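NADH oxidase (Thermus thermophilus, PDB 6RVB) is an FAD-containing flavoprotein of the class-III pyridine nucleotide-disulfide oxidoreductase family that uses NADH to reduce coenzyme A disulfide. Local coordinates at residues A252-A256 and T271-V276; P259-T265 and A278-E284; D266-R270 and A318-G322. One frame throughout, in Å; residues are numbered along the deposited sequence.

Interaction 1: A252-A256 and T271-V276; sequences AMGVA and TNLEGV
Val-255 pushes its two methyls into the bend of 271-276. Val-255 CG1 stands opposite the backbone N (chi1 169°) and meets CG2 of Thr-271 at 4.0 Å, the two side chains crossing at about a right angle. The other branch, Val-255 CG2, fits between Leu-273 CD1 and Val-276 CG1, at 4.1 Å from each. Leu-273 points toward 252-256 and divides its branches: CD1 goes to the apolar cluster, while CD2 rests 3.9 Å from the carbonyl O of Gly-254. Met-253 adds its terminal methyl to this cluster. Its chain bends at the sulfur (chi3 -77°), bringing Met-253 CE tip to tip with Val-276 CG2 at 3.8 Å and also to 3.9 Å from Leu-273 CD1. The side chain of Asn-272 lies against the backbone from Gly-254 to Ala-256. Gly-254, at positive phi, ends helix 248-252 in a Schellman motif, and the chain turns there to lead Val-255 into the contact. Facing it, Thr-271 opens a sequence that matches the T-x4-h-Y-h-h-G-D motif (h, hydrophobic) associated with FAD binding in these reductases, and 271-276 leads into strand 276-278 at the edge of the parallel sheet. A type II turn from Leu-273 to Val-276 shapes this entry. The carbonyl O of Val-276 is gripped twice from within the segment, by the backbone N of Thr-271 and by its hydroxyl; OG1 donates over 2.6 Å from above the carbonyl plane, 52° out of it, which fixes the rotation of Thr-271. From the neighbouring strand 108-111, Leu-109 packs on Met-253 and Val-276, and Leu-111 on Val-255 and Val-276.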
# COMPACT_ATOMS: atom_id res chain seq x y z
N ALA A 252 32.50 -27.24 5.46
CA ALA A 252 33.81 -27.82 5.27
C ALA A 252 34.81 -26.90 5.89
O ALA A 252 35.71 -27.34 6.56
CB ALA A 252 34.10 -27.96 3.85
N MET A 253 34.63 -25.60 5.67
CA MET A 253 35.63 -24.65 6.10
C MET A 253 35.45 -24.27 7.53
O MET A 253 36.23 -23.50 8.05
CB MET A 253 35.67 -23.45 5.18
CG MET A 253 34.47 -22.65 5.14
SD MET A 253 34.78 -21.15 4.20
CE MET A 253 35.69 -20.14 5.35
N GLY A 254 34.44 -24.84 8.18
CA GLY A 254 34.18 -24.60 9.59
C GLY A 254 33.46 -23.34 10.03
O GLY A 254 33.69 -22.85 11.15
N VAL A 255 32.63 -22.82 9.13
CA VAL A 255 31.62 -21.80 9.44
C VAL A 255 30.45 -22.41 10.28
O VAL A 255 30.01 -23.50 10.01
CB VAL A 255 31.07 -21.24 8.13
CG1 VAL A 255 29.86 -20.39 8.38
CG2 VAL A 255 32.10 -20.49 7.40
N ALA A 256 29.98 -21.76 11.32
CA ALA A 256 28.87 -22.26 12.09
C ALA A 256 27.53 -22.10 11.45
O ALA A 256 27.24 -21.09 10.86
CB ALA A 256 28.83 -21.64 13.35
N THR A 271 30.24 -14.15 9.87
CA THR A 271 30.16 -15.49 10.42
C THR A 271 31.06 -15.62 11.61
O THR A 271 31.64 -14.66 12.08
CB THR A 271 30.53 -16.54 9.40
OG1 THR A 271 31.90 -16.42 9.03
CG2 THR A 271 29.75 -16.37 8.19
N ASN A 272 31.18 -16.83 12.10
CA ASN A 272 32.02 -17.07 13.23
C ASN A 272 33.50 -16.94 12.89
O ASN A 272 34.30 -16.91 13.75
CB ASN A 272 31.76 -18.46 13.79
CG ASN A 272 32.08 -19.53 12.79
OD1 ASN A 272 33.00 -20.30 12.95
ND2 ASN A 272 31.35 -19.55 11.73
N LEU A 273 33.90 -16.90 11.64
CA LEU A 273 35.31 -16.74 11.32
C LEU A 273 35.66 -15.34 10.93
O LEU A 273 34.89 -14.70 10.16
CB LEU A 273 35.62 -17.62 10.13
CG LEU A 273 35.27 -19.11 10.35
CD1 LEU A 273 35.71 -19.93 9.22
CD2 LEU A 273 35.85 -19.61 11.50
N GLU A 274 36.82 -14.85 11.41
CA GLU A 274 37.26 -13.44 11.05
C GLU A 274 37.43 -13.41 9.57
O GLU A 274 38.01 -14.34 9.10
CB GLU A 274 38.62 -13.03 11.64
CG GLU A 274 38.67 -12.27 12.99
CD GLU A 274 37.83 -10.94 13.04
OE1 GLU A 274 37.53 -10.51 14.20
OE2 GLU A 274 37.48 -10.34 11.97
N GLY A 275 36.90 -12.40 8.86
CA GLY A 275 37.00 -12.34 7.40
C GLY A 275 35.88 -12.91 6.54
O GLY A 275 35.78 -12.65 5.34
N VAL A 276 35.03 -13.71 7.17
CA VAL A 276 34.07 -14.51 6.44
C VAL A 276 32.66 -14.07 6.71
O VAL A 276 32.21 -14.12 7.86
CB VAL A 276 34.27 -16.00 6.74
CG1 VAL A 276 33.27 -16.82 6.04
CG2 VAL A 276 35.56 -16.41 6.17

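Interaction 2: P259-T265 and A278-E284; sequences PTGAIAT and AAGDVAE. With FAD (flavin-adenine dinucleotide), chain E.
OE1 of Glu-284 is held twice by Thr-260. The backbone N-H of Thr-260 reaches OE1 over 3.2 Å, nearly along its C-O bond, and the hydroxyl OG1 donates to the anti lone pair of OE1 over 3.1 Å. That hydroxyl also accepts from the backbone N of Ala-262 at 2.9 Å, an ST turn that holds OG1 in place. The glutamate chain is extended beyond CG (chi2 -178°), which carries the carboxylate along 259-265: Pro-259 CD lies beside OE1, the methyl of Ala-262 packs on CG, and OE2 ends against Ala-264. Next to this grip the backbones form a single bridge at Ile-263 and Ala-283. Ile-263 N donates to Val-282 O in the carbonyl plane (2.8 Å), and Glu-284 N returns a nearly straight bond to Ile-263 O (2.9 Å, 177°). Ile-263 sends CG2 onto the Ala-278 methyl at 3.6 Å and CD1 against Val-282 CG2. Just before the bridge, a type I turn from Gly-280 to Ala-283 brings Asp-281 to the cofactor: the backbone N of Asp-281 faces phosphate oxygen O2P, and OD1 of Asp-281 accepts from ribityl O3' of FAD at 2.9 Å. OD2 of Asp-281 is salt-bridged to Arg-134. Gly-280 and Asp-281 are the Gly-Asp pair of the FAD-binding motif of disulfide oxidoreductases.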
# COMPACT_ATOMS: atom_id res chain seq x y z
N PRO A 259 20.55 -22.50 14.29
CA PRO A 259 19.60 -23.58 14.59
C PRO A 259 18.66 -23.93 13.40
O PRO A 259 18.14 -25.00 13.36
CB PRO A 259 18.85 -23.04 15.76
CG PRO A 259 19.07 -21.57 15.78
CD PRO A 259 20.35 -21.29 15.12
N THR A 260 18.47 -23.04 12.45
CA THR A 260 17.62 -23.28 11.32
C THR A 260 18.29 -24.06 10.27
O THR A 260 17.66 -24.49 9.31
CB THR A 260 17.34 -21.99 10.57
OG1 THR A 260 18.50 -21.57 9.82
CG2 THR A 260 16.96 -20.90 11.53
N GLY A 261 19.60 -24.14 10.31
CA GLY A 261 20.29 -24.85 9.27
C GLY A 261 21.03 -23.99 8.28
O GLY A 261 21.93 -24.48 7.53
N ALA A 262 20.65 -22.72 8.28
CA ALA A 262 21.29 -21.75 7.46
C ALA A 262 22.55 -21.24 8.20
O ALA A 262 22.71 -21.51 9.40
CB ALA A 262 20.37 -20.69 7.22
N ILE A 263 23.45 -20.55 7.50
CA ILE A 263 24.66 -20.01 8.14
C ILE A 263 24.25 -18.95 9.12
O ILE A 263 23.38 -18.18 8.83
CB ILE A 263 25.58 -19.36 7.13
CG1 ILE A 263 26.30 -20.39 6.28
CG2 ILE A 263 26.58 -18.52 7.82
CD1 ILE A 263 26.90 -19.85 5.12
N ALA A 264 24.87 -18.95 10.30
CA ALA A 264 24.61 -17.96 11.36
C ALA A 264 25.30 -16.64 11.09
O ALA A 264 26.36 -16.64 10.53
CB ALA A 264 25.09 -18.48 12.58
N THR A 265 24.70 -15.53 11.47
CA THR A 265 25.30 -14.20 11.19
C THR A 265 24.98 -13.18 12.27
O THR A 265 24.00 -13.35 12.98
CB THR A 265 24.89 -13.56 9.78
OG1 THR A 265 23.56 -13.02 9.80
CG2 THR A 265 25.02 -14.56 8.70
N ALA A 278 28.37 -14.07 5.37
CA ALA A 278 27.40 -14.76 4.56
C ALA A 278 26.23 -13.88 4.20
O ALA A 278 25.78 -13.17 5.07
CB ALA A 278 26.92 -16.03 5.25
N ALA A 279 25.73 -13.99 2.94
CA ALA A 279 24.58 -13.23 2.41
C ALA A 279 23.57 -14.02 1.54
O ALA A 279 23.96 -14.86 0.72
CB ALA A 279 25.11 -12.03 1.64
N GLY A 280 22.27 -13.76 1.70
CA GLY A 280 21.28 -14.36 0.81
C GLY A 280 20.60 -15.63 1.29
O GLY A 280 20.32 -15.80 2.50
N ASP A 281 20.30 -16.56 0.40
CA ASP A 281 19.43 -17.63 0.84
C ASP A 281 20.14 -18.66 1.69
O ASP A 281 19.51 -19.56 2.17
CB ASP A 281 18.72 -18.33 -0.30
CG ASP A 281 17.67 -17.48 -0.98
OD1 ASP A 281 17.35 -16.37 -0.44
OD2 ASP A 281 17.18 -17.94 -2.04
N VAL A 282 21.44 -18.56 1.87
CA VAL A 282 22.19 -19.49 2.65
C VAL A 282 22.29 -18.95 4.08
O VAL A 282 22.85 -19.61 4.94
CB VAL A 282 23.60 -19.54 2.08
CG1 VAL A 282 24.25 -18.23 2.20
CG2 VAL A 282 24.45 -20.47 2.79
N ALA A 283 21.75 -17.77 4.35
CA ALA A 283 21.98 -17.13 5.67
C ALA A 283 20.75 -16.86 6.53
O ALA A 283 19.72 -16.47 6.03
CB ALA A 283 22.68 -15.91 5.46
N GLU A 284 20.87 -17.07 7.82
CA GLU A 284 19.78 -16.81 8.76
C GLU A 284 19.63 -15.31 8.91
O GLU A 284 20.53 -14.55 8.66
CB GLU A 284 20.10 -17.32 10.15
CG GLU A 284 20.32 -18.77 10.32
CD GLU A 284 20.57 -19.16 11.78
OE1 GLU A 284 20.09 -20.27 12.15
OE2 GLU A 284 21.26 -18.37 12.54
PA FAD E . 20.63 -17.98 -5.20
O1A FAD E . 20.04 -19.42 -4.78
O2A FAD E . 19.78 -16.94 -5.98
O5B FAD E . 22.05 -18.15 -6.05
C5B FAD E . 23.16 -19.00 -5.59
C4B FAD E . 24.13 -19.31 -6.73
O4B FAD E . 25.38 -19.56 -6.11
C3B FAD E . 23.67 -20.49 -7.56
O3B FAD E . 23.43 -20.14 -8.97
C2B FAD E . 24.84 -21.37 -7.44
O2B FAD E . 25.02 -21.74 -8.81
C1B FAD E . 26.00 -20.52 -6.85
N9A FAD E . 26.85 -21.42 -5.98
C8A FAD E . 26.40 -22.33 -5.06
N7A FAD E . 27.41 -23.10 -4.56
C5A FAD E . 28.55 -22.67 -5.15
C6A FAD E . 29.98 -23.07 -5.04
N6A FAD E . 30.29 -24.05 -4.14
N1A FAD E . 30.87 -22.42 -5.84
C2A FAD E . 30.45 -21.40 -6.69
N3A FAD E . 29.16 -20.95 -6.87
C4A FAD E . 28.19 -21.56 -6.11
N1 FAD E . 11.83 -13.81 -3.78
C2 FAD E . 11.03 -12.74 -3.50
O2 FAD E . 11.38 -11.89 -2.61
N3 FAD E . 9.88 -12.57 -4.18
C4 FAD E . 9.45 -13.40 -5.19
O4 FAD E . 8.36 -13.24 -5.86
C4X FAD E . 10.32 -14.56 -5.58
N5 FAD E . 9.92 -15.39 -6.61
C5X FAD E . 10.73 -16.46 -6.90
C6 FAD E . 10.37 -17.35 -7.93
C7 FAD E . 11.19 -18.45 -8.27
C7M FAD E . 10.75 -19.36 -9.37
C8 FAD E . 12.49 -18.67 -7.53
C8M FAD E . 13.42 -19.82 -7.84
C9 FAD E . 12.86 -17.80 -6.48
C9A FAD E . 12.05 -16.69 -6.12
N10 FAD E . 12.47 -15.79 -5.06
C10 FAD E . 11.59 -14.72 -4.78
C1' FAD E . 13.70 -16.00 -4.25
C2' FAD E . 14.99 -15.62 -4.90
O2' FAD E . 15.29 -16.50 -5.97
C3' FAD E . 16.12 -15.77 -3.93
O3' FAD E . 15.72 -15.34 -2.64
C4' FAD E . 17.25 -14.89 -4.51
O4' FAD E . 17.66 -15.19 -5.89
C5' FAD E . 18.43 -14.75 -3.53
O5' FAD E . 19.39 -15.79 -3.65
P FAD E . 20.95 -15.70 -3.22
O1P FAD E . 21.66 -14.62 -4.02
O2P FAD E . 21.37 -16.02 -1.77
O3P FAD E . 21.31 -17.11 -3.94

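Interaction 3: D266-R270 and A318-G322; sequences DERMR and ARFLG
Glu-267 and Arg-319 each turn CG opposite their own carbonyl carbon (chi1 -54° and -69°) and run out extended, which brings the carboxylate and guanidinium together in a salt bridge. Arg-319 NH1 donates to Glu-267 OE2 over 2.6 Å. The oxygen lies in the guanidinium plane, but the nitrogen stands above the carboxylate plane, and the two groups are turned 70° apart. Leu-321 CD2 flanks the same oxygen. Beside the salt bridge, the backbone N of Phe-320 bonds to Glu-267 O at 2.8 Å, pinning the first corner of a type I turn, Asp-266 to Met-269. This turn precedes the last strand of the FAD-binding sheet, and its partner is the loop leading from helix 299-313 to strand 327-331, the first strand of the antiparallel sheet. Arg-268 NH1 comes to 3.7 Å from Arg-319 NH2, like charges with the guanidinium planes almost parallel. Asp-266 probably eases this: its OD2 pairs with Arg-270 NH1 at 3.3 Å and, more loosely, with Arg-268 NH1, while OD1 takes the backbone N of Arg-270 at 2.8 Å. Shortened to an alanine, Glu-267 would probably leave Arg-319 without its charge mate and freer to turn beside Arg-268. Met-269 bends its chain to pack CE 3.6 Å from Phe-320 CD2, while its SD lies obliquely 5.3 Å from the centre of that ring, a Met-aromatic contact; His-305 meets the same ring edge-to-face.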
# COMPACT_ATOMS: atom_id res chain seq x y z
N ASP A 266 25.79 -12.13 12.37
CA ASP A 266 25.47 -10.97 13.18
C ASP A 266 24.90 -9.82 12.37
O ASP A 266 24.63 -9.99 11.20
CB ASP A 266 26.65 -10.54 14.01
CG ASP A 266 27.82 -10.09 13.22
OD1 ASP A 266 27.70 -9.91 12.03
OD2 ASP A 266 28.88 -9.88 13.83
N GLU A 267 24.70 -8.66 12.99
CA GLU A 267 24.09 -7.54 12.29
C GLU A 267 25.05 -7.03 11.23
O GLU A 267 24.76 -6.09 10.54
CB GLU A 267 23.68 -6.41 13.23
CG GLU A 267 22.80 -6.73 14.41
CD GLU A 267 22.44 -5.49 15.23
OE1 GLU A 267 21.55 -5.60 16.09
OE2 GLU A 267 22.99 -4.38 15.03
N ARG A 268 26.23 -7.60 11.09
CA ARG A 268 27.16 -7.06 10.12
C ARG A 268 27.41 -8.10 9.11
O ARG A 268 28.34 -7.98 8.31
CB ARG A 268 28.47 -6.69 10.74
CG ARG A 268 28.79 -5.33 10.62
CD ARG A 268 29.02 -4.78 11.94
NE ARG A 268 30.42 -4.86 12.36
CZ ARG A 268 30.88 -5.66 13.32
NH1 ARG A 268 30.03 -6.51 13.99
NH2 ARG A 268 32.18 -5.58 13.59
N MET A 269 26.57 -9.13 9.15
CA MET A 269 26.64 -10.25 8.24
C MET A 269 27.91 -11.11 8.44
O MET A 269 28.29 -11.84 7.57
CB MET A 269 26.44 -9.72 6.82
CG MET A 269 25.08 -9.02 6.68
SD MET A 269 23.79 -10.19 6.79
CE MET A 269 23.29 -9.79 8.41
N ARG A 270 28.54 -11.03 9.60
CA ARG A 270 29.72 -11.80 9.84
C ARG A 270 29.50 -13.18 10.37
O ARG A 270 28.68 -13.38 11.22
CB ARG A 270 30.59 -11.10 10.82
CG ARG A 270 32.18 -11.59 10.67
CD ARG A 270 33.35 -10.50 11.09
NE ARG A 270 33.26 -10.14 12.53
CZ ARG A 270 32.33 -9.36 13.00
NH1 ARG A 270 31.48 -8.87 12.15
NH2 ARG A 270 32.23 -9.11 14.28
N ALA A 318 27.39 -0.13 8.42
CA ALA A 318 26.10 -0.55 7.96
C ALA A 318 25.74 -1.70 8.85
O ALA A 318 26.62 -2.44 9.23
CB ALA A 318 26.24 -0.98 6.58
N ARG A 319 24.47 -1.81 9.25
CA ARG A 319 24.03 -2.95 10.07
C ARG A 319 22.75 -3.49 9.44
O ARG A 319 22.04 -2.75 8.83
CB ARG A 319 23.81 -2.57 11.50
CG ARG A 319 25.01 -2.24 12.24
CD ARG A 319 24.87 -2.31 13.78
NE ARG A 319 26.17 -2.66 14.28
CZ ARG A 319 26.47 -3.69 15.04
NH1 ARG A 319 25.51 -4.46 15.45
NH2 ARG A 319 27.73 -3.96 15.38
N PHE A 320 22.51 -4.80 9.48
CA PHE A 320 21.25 -5.40 9.07
C PHE A 320 20.44 -5.77 10.31
O PHE A 320 20.86 -6.59 11.13
CB PHE A 320 21.47 -6.62 8.19
CG PHE A 320 20.19 -7.30 7.81
CD1 PHE A 320 19.29 -6.69 6.95
CD2 PHE A 320 19.86 -8.56 8.31
CE1 PHE A 320 18.10 -7.30 6.60
CE2 PHE A 320 18.66 -9.20 7.93
CZ PHE A 320 17.80 -8.57 7.09
N LEU A 321 19.26 -5.14 10.46
CA LEU A 321 18.54 -5.19 11.69
C LEU A 321 17.41 -6.14 11.83
O LEU A 321 16.78 -6.15 12.85
CB LEU A 321 18.04 -3.82 12.01
CG LEU A 321 19.12 -2.77 12.25
CD1 LEU A 321 18.47 -1.51 12.67
CD2 LEU A 321 20.00 -3.13 13.38
N GLY A 322 17.14 -6.92 10.81
CA GLY A 322 16.18 -7.98 10.95
C GLY A 322 15.09 -8.05 9.92
O GLY A 322 15.01 -7.20 9.03

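Overall arrangement
Interaction 1 joins two parts of the chain from helix 248-252 to strand 276-278; interaction 2 pairs another part with the loop after that strand, interaction 3 with the loop after helix 299-313. Interactions 1 and 2 have centres 12 Å apart and join where Ala-256 O probably accepts from Ala-264 N (3.2 Å) and where Ile-263 packs on Val-255 and Thr-271. Interactions 2 and 3, also 12 Å apart, are linked by a probable bond between Met-269 O and Ala-278 N (3.1 Å). Interaction 2 touches FAD directly; the side chains of Met-253 and Met-269 lie about 10 and 11 Å from FAD, and that of Ala-318 about 10 Å from coenzyme A.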